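PDB 3F8T: predicted ATPase involved in replication control, Cdc46/Mcm family from Methanopyrus kandleri AV19, which probably binds ATP and single-stranded DNA as a homolog of the MCM replicative helicase, and may unwind DNA in replication. Local coordinates for residues A[44-49]-A[53-58]; A[210-215]-A[223-228]; A[132-137]-A[287-292]; A[424-429]-A[478-483]. The protein carries 2 engineered substitutions. All blocks are in the same frame, centred on the assembly; numbering follows the deposited sequence.

Contact 1 of 4, residues A[44-49]-A[53-58]; sequences RSLARV and KPVVLD. Engineered in segment 44-49: Ala47 (natural residue Arg).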
loop_
_atom_site.group_PDB
_atom_site.type_symbol
_atom_site.label_atom_id
_atom_site.label_comp_id
_atom_site.label_asym_id
_atom_site.label_seq_id
_atom_site.Cartn_x
_atom_site.Cartn_y
_atom_site.Cartn_z
ATOM N N ARG A 44 -10.220 -22.112 29.430
ATOM C CA ARG A 44 -10.181 -20.729 29.944
ATOM C C ARG A 44 -11.245 -19.842 29.315
ATOM O O ARG A 44 -11.955 -19.120 30.030
ATOM C CB ARG A 44 -8.800 -20.084 29.763
ATOM C CG ARG A 44 -7.635 -20.777 30.477
ATOM C CD ARG A 44 -8.016 -21.417 31.821
ATOM N NE ARG A 44 -7.980 -20.476 32.944
ATOM C CZ ARG A 44 -9.031 -20.128 33.688
ATOM N NH1 ARG A 44 -10.239 -20.636 33.449
ATOM N NH2 ARG A 44 -8.872 -19.268 34.682
ATOM N N SER A 45 -11.363 -19.905 27.986
ATOM C CA SER A 45 -12.368 -19.127 27.268
ATOM C C SER A 45 -13.782 -19.622 27.542
ATOM O O SER A 45 -14.703 -18.818 27.627
ATOM C CB SER A 45 -12.088 -19.062 25.760
ATOM O OG SER A 45 -12.153 -20.339 25.139
ATOM N N LEU A 46 -13.955 -20.936 27.701
ATOM C CA LEU A 46 -15.273 -21.487 28.024
ATOM C C LEU A 46 -15.783 -20.922 29.344
ATOM O O LEU A 46 -16.976 -20.654 29.488
ATOM C CB LEU A 46 -15.266 -23.021 28.059
ATOM C CG LEU A 46 -16.655 -23.675 27.993
ATOM C CD1 LEU A 46 -17.456 -23.191 26.778
ATOM C CD2 LEU A 46 -16.541 -25.187 27.980
ATOM N N ALA A 47 -14.867 -20.725 30.290
ATOM C CA ALA A 47 -15.188 -20.158 31.599
ATOM C C ALA A 47 -15.558 -18.674 31.517
ATOM O O ALA A 47 -16.261 -18.153 32.389
ATOM C CB ALA A 47 -14.021 -20.363 32.566
ATOM N N ARG A 48 -15.092 -18.010 30.461
ATOM C CA ARG A 48 -15.261 -16.568 30.270
ATOM C C ARG A 48 -16.401 -16.215 29.303
ATOM O O ARG A 48 -16.492 -15.073 28.860
ATOM C CB ARG A 48 -13.947 -15.967 29.737
ATOM C CG ARG A 48 -12.790 -15.904 30.732
ATOM C CD ARG A 48 -12.748 -14.557 31.447
ATOM N NE ARG A 48 -12.332 -13.469 30.560
ATOM C CZ ARG A 48 -12.705 -12.199 30.694
ATOM N NH1 ARG A 48 -13.521 -11.839 31.674
ATOM N NH2 ARG A 48 -12.272 -11.285 29.838
ATOM N N VAL A 49 -17.259 -17.185 28.974
ATOM C CA VAL A 49 -18.237 -17.023 27.880
ATOM C C VAL A 49 -19.366 -16.035 28.155
ATOM O O VAL A 49 -19.957 -15.491 27.216
ATOM C CB VAL A 49 -18.882 -18.359 27.426
ATOM C CG1 VAL A 49 -17.897 -19.177 26.643
ATOM C CG2 VAL A 49 -19.466 -19.139 28.613
ATOM N N LYS A 53 -17.113 -12.976 25.245
ATOM C CA LYS A 53 -15.896 -13.344 24.512
ATOM C C LYS A 53 -16.080 -14.709 23.840
ATOM O O LYS A 53 -16.713 -15.597 24.406
ATOM C CB LYS A 53 -14.679 -13.392 25.450
ATOM C CG LYS A 53 -14.194 -12.035 25.983
ATOM C CD LYS A 53 -13.030 -11.460 25.167
ATOM C CE LYS A 53 -12.738 -9.998 25.555
ATOM N NZ LYS A 53 -13.840 -9.073 25.107
ATOM N N PRO A 54 -15.549 -14.872 22.618
ATOM C CA PRO A 54 -15.731 -16.152 21.940
ATOM C C PRO A 54 -14.928 -17.258 22.612
ATOM O O PRO A 54 -13.927 -16.987 23.278
ATOM C CB PRO A 54 -15.180 -15.890 20.535
ATOM C CG PRO A 54 -15.105 -14.391 20.412
ATOM C CD PRO A 54 -14.795 -13.920 21.782
ATOM N N VAL A 55 -15.380 -18.495 22.448
ATOM C CA VAL A 55 -14.595 -19.628 22.893
ATOM C C VAL A 55 -13.465 -19.786 21.877
ATOM O O VAL A 55 -13.675 -19.629 20.678
ATOM C CB VAL A 55 -15.460 -20.891 23.040
ATOM C CG1 VAL A 55 -14.662 -22.017 23.636
ATOM C CG2 VAL A 55 -16.649 -20.583 23.947
ATOM N N VAL A 56 -12.260 -20.054 22.367
ATOM C CA VAL A 56 -11.070 -20.035 21.521
ATOM C C VAL A 56 -10.388 -21.393 21.524
ATOM O O VAL A 56 -10.148 -21.975 22.583
ATOM C CB VAL A 56 -10.063 -18.929 21.991
ATOM C CG1 VAL A 56 -8.678 -19.163 21.422
ATOM C CG2 VAL A 56 -10.556 -17.541 21.586
ATOM N N LEU A 57 -10.095 -21.908 20.333
ATOM C CA LEU A 57 -9.267 -23.101 20.209
ATOM C C LEU A 57 -7.941 -22.724 19.579
ATOM O O LEU A 57 -7.898 -22.325 18.430
ATOM C CB LEU A 57 -9.954 -24.202 19.382
ATOM C CG LEU A 57 -9.112 -25.445 19.008
ATOM C CD1 LEU A 57 -8.545 -26.183 20.236
ATOM C CD2 LEU A 57 -9.932 -26.403 18.163
ATOM N N ASP A 58 -6.865 -22.853 20.354
ATOM C CA ASP A 58 -5.525 -22.640 19.838
ATOM C C ASP A 58 -4.985 -23.988 19.388
ATOM O O ASP A 58 -4.666 -24.865 20.217
ATOM C CB ASP A 58 -4.609 -21.995 20.886
ATOM C CG ASP A 58 -3.289 -21.531 20.292
ATOM O OD1 ASP A 58 -2.727 -22.273 19.474
ATOM O OD2 ASP A 58 -2.804 -20.428 20.637
HETATM O O HOH W 1 -14.690 -16.405 26.721
#
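The guanidinium of Arg48 is the flat group of this contact, and it meets Lys53 obliquely: NH2 lies 4.4 Å from CG of the lysine. Here the aliphatic part of the lysine does the touching while the charged groups NH2 and NZ are not in contact, as suits two long, exposed basic residues. Inward of them, the seam is polar at Ser45. Its hydroxyl stands between the backbone N and the carbonyl carbon (chi1 64°), a position from which OG accepts an almost straight bond from Val56 N at 2.8 Å (168° at the hydrogen). The same OG is hydrogen-bonded to carbonyls of Ser41 and Phe42, so a small hydroxyl ties the last turns of the helix to the strand. Water 1 makes a second bridge, donating to Ser45 O at 2.6 Å and weakly to Lys53 O at 3.2 Å. On the apolar side, Val55 CG2 meets Leu46 CD1 at 3.9 Å and Val49 CG1 at 3.3 Å, the latter tighter than usual contact; compact branched side chains let helix end and strand approach closely, and Val85 of helix 74-88 packs on Leu46 and Val55. Strand 55-58 pairs in parallel with 96-99, making this a helix-loop-strand connection of the archaeal MCM-like N-terminal domain.

Contact 2 of 4, residues A[210-215]-A[223-228]; sequences RAIAPL and KMLALQ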
loop_
_atom_site.group_PDB
_atom_site.type_symbol
_atom_site.label_atom_id
_atom_site.label_comp_id
_atom_site.label_asym_id
_atom_site.label_seq_id
_atom_site.Cartn_x
_atom_site.Cartn_y
_atom_site.Cartn_z
ATOM N N ARG A 210 19.925 3.436 -11.458
ATOM C CA ARG A 210 20.319 2.649 -12.623
ATOM C C ARG A 210 19.378 1.481 -12.870
ATOM O O ARG A 210 19.099 1.126 -14.023
ATOM C CB ARG A 210 21.765 2.172 -12.488
ATOM C CG ARG A 210 22.762 3.156 -13.100
ATOM C CD ARG A 210 23.703 3.740 -12.085
ATOM N NE ARG A 210 24.759 4.555 -12.699
ATOM C CZ ARG A 210 24.603 5.815 -13.107
ATOM N NH1 ARG A 210 25.628 6.474 -13.638
ATOM N NH2 ARG A 210 23.423 6.420 -12.992
ATOM N N ALA A 211 18.857 0.894 -11.794
ATOM C CA ALA A 211 17.861 -0.157 -11.931
ATOM C C ALA A 211 16.626 0.374 -12.654
ATOM O O ALA A 211 16.086 -0.289 -13.533
ATOM C CB ALA A 211 17.482 -0.715 -10.567
ATOM N N ILE A 212 16.203 1.582 -12.296
ATOM C CA ILE A 212 14.991 2.180 -12.853
ATOM C C ILE A 212 15.150 2.702 -14.277
ATOM O O ILE A 212 14.286 2.475 -15.141
ATOM C CB ILE A 212 14.468 3.329 -11.948
ATOM C CG1 ILE A 212 14.046 2.778 -10.579
ATOM C CG2 ILE A 212 13.308 4.065 -12.635
ATOM C CD1 ILE A 212 13.803 3.860 -9.528
ATOM N N ALA A 213 16.244 3.413 -14.525
ATOM C CA ALA A 213 16.419 4.114 -15.792
ATOM C C ALA A 213 17.875 4.068 -16.229
ATOM O O ALA A 213 18.615 5.025 -16.015
ATOM C CB ALA A 213 15.921 5.564 -15.685
ATOM N N PRO A 214 18.286 2.943 -16.830
ATOM C CA PRO A 214 19.686 2.700 -17.169
ATOM C C PRO A 214 20.161 3.351 -18.479
ATOM O O PRO A 214 21.353 3.268 -18.797
ATOM C CB PRO A 214 19.753 1.169 -17.273
ATOM C CG PRO A 214 18.408 0.763 -17.712
ATOM C CD PRO A 214 17.427 1.804 -17.213
ATOM N N LEU A 215 19.265 3.993 -19.226
ATOM C CA LEU A 215 19.641 4.587 -20.519
ATOM C C LEU A 215 20.562 5.795 -20.340
ATOM O O LEU A 215 20.429 6.534 -19.355
ATOM C CB LEU A 215 18.396 4.945 -21.353
ATOM C CG LEU A 215 17.493 3.772 -21.774
ATOM C CD1 LEU A 215 16.381 4.239 -22.709
ATOM C CD2 LEU A 215 18.292 2.611 -22.412
ATOM N N LYS A 223 17.280 8.981 -10.315
ATOM C CA LYS A 223 17.407 9.378 -8.903
ATOM C C LYS A 223 16.076 9.884 -8.360
ATOM O O LYS A 223 15.681 9.535 -7.265
ATOM C CB LYS A 223 18.494 10.436 -8.735
ATOM C CG LYS A 223 19.932 9.896 -8.942
ATOM C CD LYS A 223 20.909 11.026 -8.762
ATOM C CE LYS A 223 22.344 10.497 -8.854
ATOM N NZ LYS A 223 23.294 11.651 -8.872
ATOM N N MET A 224 15.378 10.699 -9.145
ATOM C CA MET A 224 14.037 11.188 -8.762
ATOM C C MET A 224 13.051 10.048 -8.488
ATOM O O MET A 224 12.353 10.046 -7.479
ATOM C CB MET A 224 13.462 12.057 -9.881
ATOM C CG MET A 224 14.190 13.355 -10.100
ATOM S SD MET A 224 13.328 14.245 -11.431
ATOM C CE MET A 224 14.311 15.734 -11.385
ATOM N N LEU A 225 12.976 9.097 -9.412
ATOM C CA LEU A 225 12.094 7.942 -9.262
ATOM C C LEU A 225 12.524 7.005 -8.134
ATOM O O LEU A 225 11.673 6.438 -7.452
ATOM C CB LEU A 225 11.985 7.175 -10.581
ATOM C CG LEU A 225 11.534 7.989 -11.805
ATOM C CD1 LEU A 225 11.200 7.051 -12.951
ATOM C CD2 LEU A 225 10.332 8.810 -11.494
ATOM N N ALA A 226 13.836 6.816 -7.961
ATOM C CA ALA A 226 14.344 6.054 -6.806
ATOM C C ALA A 226 13.859 6.668 -5.481
ATOM O O ALA A 226 13.285 5.982 -4.632
ATOM C CB ALA A 226 15.856 5.989 -6.834
ATOM N N LEU A 227 14.055 7.972 -5.317
ATOM C CA LEU A 227 13.650 8.622 -4.075
ATOM C C LEU A 227 12.117 8.643 -3.936
ATOM O O LEU A 227 11.578 8.525 -2.842
ATOM C CB LEU A 227 14.276 10.024 -3.976
ATOM C CG LEU A 227 15.816 10.027 -3.841
ATOM C CD1 LEU A 227 16.355 11.415 -4.066
ATOM C CD2 LEU A 227 16.276 9.494 -2.470
ATOM N N GLN A 228 11.399 8.777 -5.043
ATOM C CA GLN A 228 9.936 8.616 -4.965
ATOM C C GLN A 228 9.500 7.268 -4.338
ATOM O O GLN A 228 8.632 7.239 -3.459
ATOM C CB GLN A 228 9.270 8.825 -6.330
ATOM C CG GLN A 228 7.749 8.612 -6.271
ATOM C CD GLN A 228 7.100 8.788 -7.611
ATOM O OE1 GLN A 228 7.567 8.233 -8.609
ATOM N NE2 GLN A 228 6.016 9.576 -7.657
#
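Ile212 reaches helix 219-229 through two torsions: chi1 of -64° sets CG1 beside the backbone N, and chi2 of 168° extends the chain so that CD1 projects onto the backbone N and CA of Ala226. The same chi1 places the CG2 branch opposite the backbone N, where it meets Leu225. The result is a packing of two consecutive helices, 204-212 and 219-229, joined by a short loop within the MCM P-loop domain, in which one branched side chain at the end of the first straddles two consecutive residues of the second. CG2 touches Leu225 CD1 at 3.7 Å, the two side chains running at a slant to each other. An isoleucine suits the place because its two branches serve different neighbours, and a small alanine at 226 lets CD1 come right up to the helix backbone. All three residues are buried, with Leu343 of strand 341-346 against Leu225, and Phe208 and Met465 against Ala226. Beyond Ile212 the chain leaves helical geometry at Ala213. Just before it, Ala211 O is held by both Tyr396 OH and His257 NE2, while Arg210 forms a salt bridge with Glu219. At the closest point of the packing, Ile212 CD1 stands 3.3 Å from Ala226 N and 3.5 Å from Ala226 CA.

Contact 3 of 4, residues A[132-137]-A[287-292]; sequences ERLEHA and RGWALR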
loop_
_atom_site.group_PDB
_atom_site.type_symbol
_atom_site.label_atom_id
_atom_site.label_comp_id
_atom_site.label_asym_id
_atom_site.label_seq_id
_atom_site.Cartn_x
_atom_site.Cartn_y
_atom_site.Cartn_z
ATOM N N GLU A 132 -28.452 -2.285 5.423
ATOM C CA GLU A 132 -28.405 -1.735 6.769
ATOM C C GLU A 132 -27.031 -2.059 7.361
ATOM O O GLU A 132 -26.455 -1.249 8.094
ATOM C CB GLU A 132 -29.531 -2.347 7.613
ATOM C CG GLU A 132 -29.744 -1.710 8.969
ATOM C CD GLU A 132 -28.779 -2.208 10.037
ATOM O OE1 GLU A 132 -28.497 -1.421 10.960
ATOM O OE2 GLU A 132 -28.302 -3.370 9.959
ATOM N N ARG A 133 -26.511 -3.236 7.001
ATOM C CA ARG A 133 -25.258 -3.764 7.527
ATOM C C ARG A 133 -24.239 -3.993 6.403
ATOM O O ARG A 133 -24.612 -4.285 5.266
ATOM C CB ARG A 133 -25.541 -5.088 8.247
ATOM C CG ARG A 133 -24.398 -5.619 9.104
ATOM C CD ARG A 133 -24.766 -6.925 9.813
ATOM N NE ARG A 133 -24.992 -8.044 8.890
ATOM C CZ ARG A 133 -24.838 -9.330 9.212
ATOM N NH1 ARG A 133 -24.448 -9.678 10.439
ATOM N NH2 ARG A 133 -25.064 -10.273 8.301
ATOM N N LEU A 134 -22.958 -3.842 6.730
ATOM C CA LEU A 134 -21.864 -4.255 5.846
ATOM C C LEU A 134 -21.826 -5.787 5.814
ATOM O O LEU A 134 -21.676 -6.425 6.856
ATOM C CB LEU A 134 -20.550 -3.657 6.357
ATOM C CG LEU A 134 -19.188 -4.078 5.816
ATOM C CD1 LEU A 134 -19.080 -3.802 4.323
ATOM C CD2 LEU A 134 -18.088 -3.342 6.579
ATOM N N GLU A 135 -21.969 -6.375 4.624
ATOM C CA GLU A 135 -22.250 -7.813 4.500
ATOM C C GLU A 135 -21.238 -8.636 3.712
ATOM O O GLU A 135 -20.958 -9.770 4.086
ATOM C CB GLU A 135 -23.635 -8.043 3.875
ATOM C CG GLU A 135 -24.800 -7.466 4.674
ATOM C CD GLU A 135 -26.120 -7.487 3.922
ATOM O OE1 GLU A 135 -26.118 -7.695 2.681
ATOM O OE2 GLU A 135 -27.173 -7.284 4.578
ATOM N N HIS A 136 -20.739 -8.087 2.604
ATOM C CA HIS A 136 -19.884 -8.831 1.682
ATOM C C HIS A 136 -18.670 -8.015 1.267
ATOM O O HIS A 136 -18.734 -6.788 1.193
ATOM C CB HIS A 136 -20.635 -9.191 0.403
ATOM C CG HIS A 136 -21.716 -10.209 0.588
ATOM N ND1 HIS A 136 -21.520 -11.551 0.344
ATOM C CD2 HIS A 136 -23.009 -10.078 0.972
ATOM C CE1 HIS A 136 -22.642 -12.207 0.585
ATOM N NE2 HIS A 136 -23.559 -11.338 0.970
ATOM N N ALA A 137 -17.578 -8.708 0.969
ATOM C CA ALA A 137 -16.403 -8.060 0.412
ATOM C C ALA A 137 -15.785 -8.922 -0.678
ATOM O O ALA A 137 -16.000 -10.153 -0.731
ATOM C CB ALA A 137 -15.388 -7.762 1.510
ATOM N N ARG A 287 -31.008 -2.144 -4.496
ATOM C CA ARG A 287 -31.528 -2.991 -3.405
ATOM C C ARG A 287 -30.447 -3.202 -2.331
ATOM O O ARG A 287 -30.243 -4.316 -1.839
ATOM C CB ARG A 287 -32.045 -4.334 -3.946
ATOM N N GLY A 288 -29.766 -2.109 -1.984
ATOM C CA GLY A 288 -28.562 -2.134 -1.156
ATOM C C GLY A 288 -27.528 -1.191 -1.749
ATOM O O GLY A 288 -27.837 -0.403 -2.644
ATOM N N TRP A 289 -26.300 -1.270 -1.249
ATOM C CA TRP A 289 -25.205 -0.425 -1.726
ATOM C C TRP A 289 -23.937 -1.259 -1.932
ATOM O O TRP A 289 -23.701 -2.221 -1.208
ATOM C CB TRP A 289 -24.934 0.724 -0.744
ATOM C CG TRP A 289 -24.691 0.254 0.657
ATOM C CD1 TRP A 289 -25.618 0.158 1.664
ATOM C CD2 TRP A 289 -23.448 -0.206 1.212
ATOM N NE1 TRP A 289 -25.025 -0.325 2.808
ATOM C CE2 TRP A 289 -23.696 -0.560 2.558
ATOM C CE3 TRP A 289 -22.145 -0.348 0.702
ATOM C CZ2 TRP A 289 -22.690 -1.053 3.403
ATOM C CZ3 TRP A 289 -21.150 -0.838 1.539
ATOM C CH2 TRP A 289 -21.426 -1.183 2.875
ATOM N N ALA A 290 -23.139 -0.891 -2.928
ATOM C CA ALA A 290 -21.817 -1.500 -3.120
ATOM C C ALA A 290 -20.804 -0.390 -3.345
ATOM O O ALA A 290 -21.083 0.557 -4.078
ATOM C CB ALA A 290 -21.834 -2.448 -4.288
ATOM N N LEU A 291 -19.646 -0.497 -2.698
ATOM C CA LEU A 291 -18.588 0.487 -2.849
ATOM C C LEU A 291 -17.328 -0.212 -3.371
ATOM O O LEU A 291 -16.794 -1.101 -2.700
ATOM C CB LEU A 291 -18.314 1.163 -1.508
ATOM C CG LEU A 291 -17.257 2.270 -1.474
ATOM C CD1 LEU A 291 -17.689 3.459 -2.327
ATOM C CD2 LEU A 291 -16.966 2.697 -0.038
ATOM N N ARG A 292 -16.885 0.185 -4.568
ATOM C CA ARG A 292 -15.759 -0.459 -5.256
ATOM C C ARG A 292 -14.584 0.517 -5.419
ATOM O O ARG A 292 -14.755 1.649 -5.905
ATOM C CB ARG A 292 -16.195 -1.008 -6.630
ATOM C CG ARG A 292 -15.008 -1.415 -7.503
ATOM C CD ARG A 292 -15.323 -2.401 -8.604
ATOM N NE ARG A 292 -14.078 -3.061 -9.008
ATOM C CZ ARG A 292 -13.623 -4.214 -8.506
ATOM N NH1 ARG A 292 -14.327 -4.895 -7.592
ATOM N NH2 ARG A 292 -12.464 -4.706 -8.935
#
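A beta-strand junction between the OB-fold and P-loop regions brings Leu134 and Trp289 together. Strands 134-140 and 289-293 do not pair with each other; each is antiparallel to strand 118-130, and Leu134 and Trp289 lie 9.1 Å apart at their CA atoms. The distance is spanned by the indole, whose chi1 of 54° swings it off its strand so that the six-membered ring reaches the neighbouring segment. There CH2 meets Leu134 CD1 at 3.8 Å, and CZ2 lies 4.1 Å from Leu134 CA and 4.2 Å from Arg133 O. The leucine methyl and the carbonyl both approach the ring obliquely. A tryptophan suits the place, being long and broad enough to reach past an intervening strand while its N-H serves a polar partner: NE1 is hydrogen-bonded to Ala131 O in the turn, which fixes how the indole is rotated. Val128 of strand 118-130 packs against both Leu134 and Trp289. In the other segment Glu135 and His136 both face Arg129, a classic beta bulge. The hairpin 281-285/289-293, inserted in the chain between core strands 266-270 and 303-307, second and third in sequence, and flanked by the short helices 276-279 and 295-298, is consistent with the MCM helix-2 insert, here added as strands to an OB-fold sheet.

Contact 4 of 4, residues A[424-429]-A[478-483]; sequences EHWYET and IAAELV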
loop_
_atom_site.group_PDB
_atom_site.type_symbol
_atom_site.label_atom_id
_atom_site.label_comp_id
_atom_site.label_asym_id
_atom_site.label_seq_id
_atom_site.Cartn_x
_atom_site.Cartn_y
_atom_site.Cartn_z
ATOM N N GLU A 424 17.370 25.447 5.164
ATOM C CA GLU A 424 16.979 26.863 5.217
ATOM C C GLU A 424 17.922 27.749 4.386
ATOM O O GLU A 424 17.466 28.679 3.700
ATOM C CB GLU A 424 16.777 27.324 6.675
ATOM C CG GLU A 424 15.556 26.597 7.284
ATOM C CD GLU A 424 15.163 27.003 8.702
ATOM O OE1 GLU A 424 16.056 27.174 9.570
ATOM O OE2 GLU A 424 13.932 27.097 8.951
ATOM N N HIS A 425 19.211 27.413 4.408
ATOM C CA HIS A 425 20.246 28.114 3.639
ATOM C C HIS A 425 20.045 27.977 2.131
ATOM O O HIS A 425 20.091 28.970 1.403
ATOM C CB HIS A 425 21.642 27.599 4.017
ATOM C CG HIS A 425 22.757 28.243 3.248
ATOM N ND1 HIS A 425 23.114 29.565 3.417
ATOM C CD2 HIS A 425 23.600 27.745 2.310
ATOM C CE1 HIS A 425 24.130 29.852 2.625
ATOM N NE2 HIS A 425 24.441 28.765 1.937
ATOM N N TRP A 426 19.857 26.740 1.663
ATOM C CA TRP A 426 19.505 26.506 0.262
ATOM C C TRP A 426 18.305 27.369 -0.135
ATOM O O TRP A 426 18.340 28.070 -1.138
ATOM C CB TRP A 426 19.179 25.028 0.021
ATOM C CG TRP A 426 18.678 24.764 -1.368
ATOM C CD1 TRP A 426 19.433 24.544 -2.479
ATOM C CD2 TRP A 426 17.313 24.733 -1.799
ATOM N NE1 TRP A 426 18.624 24.351 -3.570
ATOM C CE2 TRP A 426 17.319 24.469 -3.184
ATOM C CE3 TRP A 426 16.084 24.895 -1.147
ATOM C CZ2 TRP A 426 16.147 24.362 -3.933
ATOM C CZ3 TRP A 426 14.907 24.786 -1.902
ATOM C CH2 TRP A 426 14.953 24.527 -3.272
ATOM N N TYR A 427 17.249 27.309 0.670
ATOM C CA TYR A 427 15.992 27.978 0.356
ATOM C C TYR A 427 16.150 29.486 0.211
ATOM O O TYR A 427 15.726 30.059 -0.792
ATOM C CB TYR A 427 14.954 27.655 1.433
ATOM C CG TYR A 427 13.539 28.128 1.147
ATOM C CD1 TYR A 427 12.945 27.927 -0.100
ATOM C CD2 TYR A 427 12.777 28.735 2.150
ATOM C CE1 TYR A 427 11.625 28.341 -0.348
ATOM C CE2 TYR A 427 11.459 29.148 1.916
ATOM C CZ TYR A 427 10.898 28.958 0.667
ATOM O OH TYR A 427 9.606 29.363 0.442
ATOM N N GLU A 428 16.770 30.112 1.210
ATOM C CA GLU A 428 16.992 31.558 1.204
ATOM C C GLU A 428 17.930 31.978 0.063
ATOM O O GLU A 428 17.668 32.966 -0.613
ATOM C CB GLU A 428 17.490 32.049 2.573
ATOM C CG GLU A 428 18.929 31.657 2.939
ATOM C CD GLU A 428 19.319 32.037 4.371
ATOM O OE1 GLU A 428 18.438 32.503 5.135
ATOM O OE2 GLU A 428 20.506 31.859 4.738
ATOM N N THR A 429 18.997 31.210 -0.161
ATOM C CA THR A 429 19.962 31.487 -1.232
ATOM C C THR A 429 19.284 31.421 -2.617
ATOM O O THR A 429 19.499 32.293 -3.471
ATOM C CB THR A 429 21.199 30.531 -1.128
ATOM O OG1 THR A 429 21.933 30.814 0.076
ATOM C CG2 THR A 429 22.137 30.682 -2.305
ATOM N N ILE A 478 21.601 16.273 -1.764
ATOM C CA ILE A 478 21.147 15.422 -2.861
ATOM C C ILE A 478 19.756 15.848 -3.343
ATOM O O ILE A 478 19.516 15.982 -4.546
ATOM C CB ILE A 478 21.128 13.946 -2.429
ATOM C CG1 ILE A 478 22.548 13.401 -2.348
ATOM C CG2 ILE A 478 20.248 13.096 -3.381
ATOM C CD1 ILE A 478 22.626 12.069 -1.583
ATOM N N ALA A 479 18.849 16.038 -2.388
ATOM C CA ALA A 479 17.493 16.543 -2.645
ATOM C C ALA A 479 17.492 17.896 -3.398
ATOM O O ALA A 479 16.796 18.069 -4.410
ATOM C CB ALA A 479 16.752 16.664 -1.329
ATOM N N ALA A 480 18.287 18.842 -2.909
ATOM C CA ALA A 480 18.348 20.182 -3.490
ATOM C C ALA A 480 18.878 20.162 -4.916
ATOM O O ALA A 480 18.381 20.899 -5.765
ATOM C CB ALA A 480 19.226 21.089 -2.626
ATOM N N GLU A 481 19.877 19.321 -5.184
ATOM C CA GLU A 481 20.412 19.170 -6.548
ATOM C C GLU A 481 19.324 18.711 -7.519
ATOM O O GLU A 481 19.256 19.181 -8.649
ATOM C CB GLU A 481 21.586 18.187 -6.560
ATOM C CG GLU A 481 22.417 18.193 -7.851
ATOM C CD GLU A 481 21.916 17.224 -8.925
ATOM O OE1 GLU A 481 21.434 16.110 -8.587
ATOM O OE2 GLU A 481 22.021 17.579 -10.122
ATOM N N LEU A 482 18.455 17.805 -7.074
ATOM C CA LEU A 482 17.356 17.341 -7.935
ATOM C C LEU A 482 16.296 18.394 -8.177
ATOM O O LEU A 482 15.801 18.517 -9.294
ATOM C CB LEU A 482 16.699 16.082 -7.362
ATOM C CG LEU A 482 17.598 14.843 -7.310
ATOM C CD1 LEU A 482 16.900 13.734 -6.529
ATOM C CD2 LEU A 482 18.040 14.347 -8.690
ATOM N N VAL A 483 15.933 19.150 -7.137
ATOM C CA VAL A 483 14.946 20.218 -7.300
ATOM C C VAL A 483 15.528 21.294 -8.224
ATOM O O VAL A 483 14.864 21.724 -9.172
ATOM C CB VAL A 483 14.449 20.807 -5.935
ATOM C CG1 VAL A 483 13.545 22.040 -6.159
ATOM C CG2 VAL A 483 13.674 19.756 -5.155
#
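Trp426 packs tightly on Ala480 and only loosely on Val483. The methyl CB of Ala480 lies over one face of the indole in a CH-pi contact, 3.6 Å from the centroid of the five-membered ring and 21° off its normal. Alanine suits this position: its lone methyl lets the flat ring settle close to the helix, with CD1 3.5 Å from Ala480 CB. The six-membered end of the indole has a slacker fit, CH2 standing 4.1 Å from Val483 CG1, with the two side chains crossing at about a right angle. Val455 of helix 449-465 packs against both Trp426 and Val483. The other flank of helix 417-439 is exposed at Glu424, His425 and Glu428, and takes no part in the packing. There Thr429 OG1 donates to His425 O at 2.9 Å, from 36° out of the carbonyl plane and on the face opposite to Thr429 N, so one carbonyl holds two donors. Within the AAA-lid helices, the chemistry is thus an apolar interface with one polar atom to satisfy: Trp426 NE1 is hydrogen-bonded to Asp484 OD2, and this bond should hold the indole in one rotation while its face remains available to the alanine methyl.

Overall arrangement
The four contacts follow the elongated chain from its N-terminal domain to the lid. Contact 1 is remote from the C-terminal pair, its centre 53 Å from that of contact 2 and 60 Å from that of contact 4. Contact 3 lies between, 31 Å from contact 1 by centres, and is closed by segments 150 residues apart in sequence; contact 2 is nested in that loop. Contacts 2 and 4, 20 Å apart by centres, touch directly: Leu227 CD1 meets Leu482 CD1 at 3.4 Å, joining helix 219-229 of the P-loop domain to helix 473-489 of the lid, so these two regions pack directly against each other here.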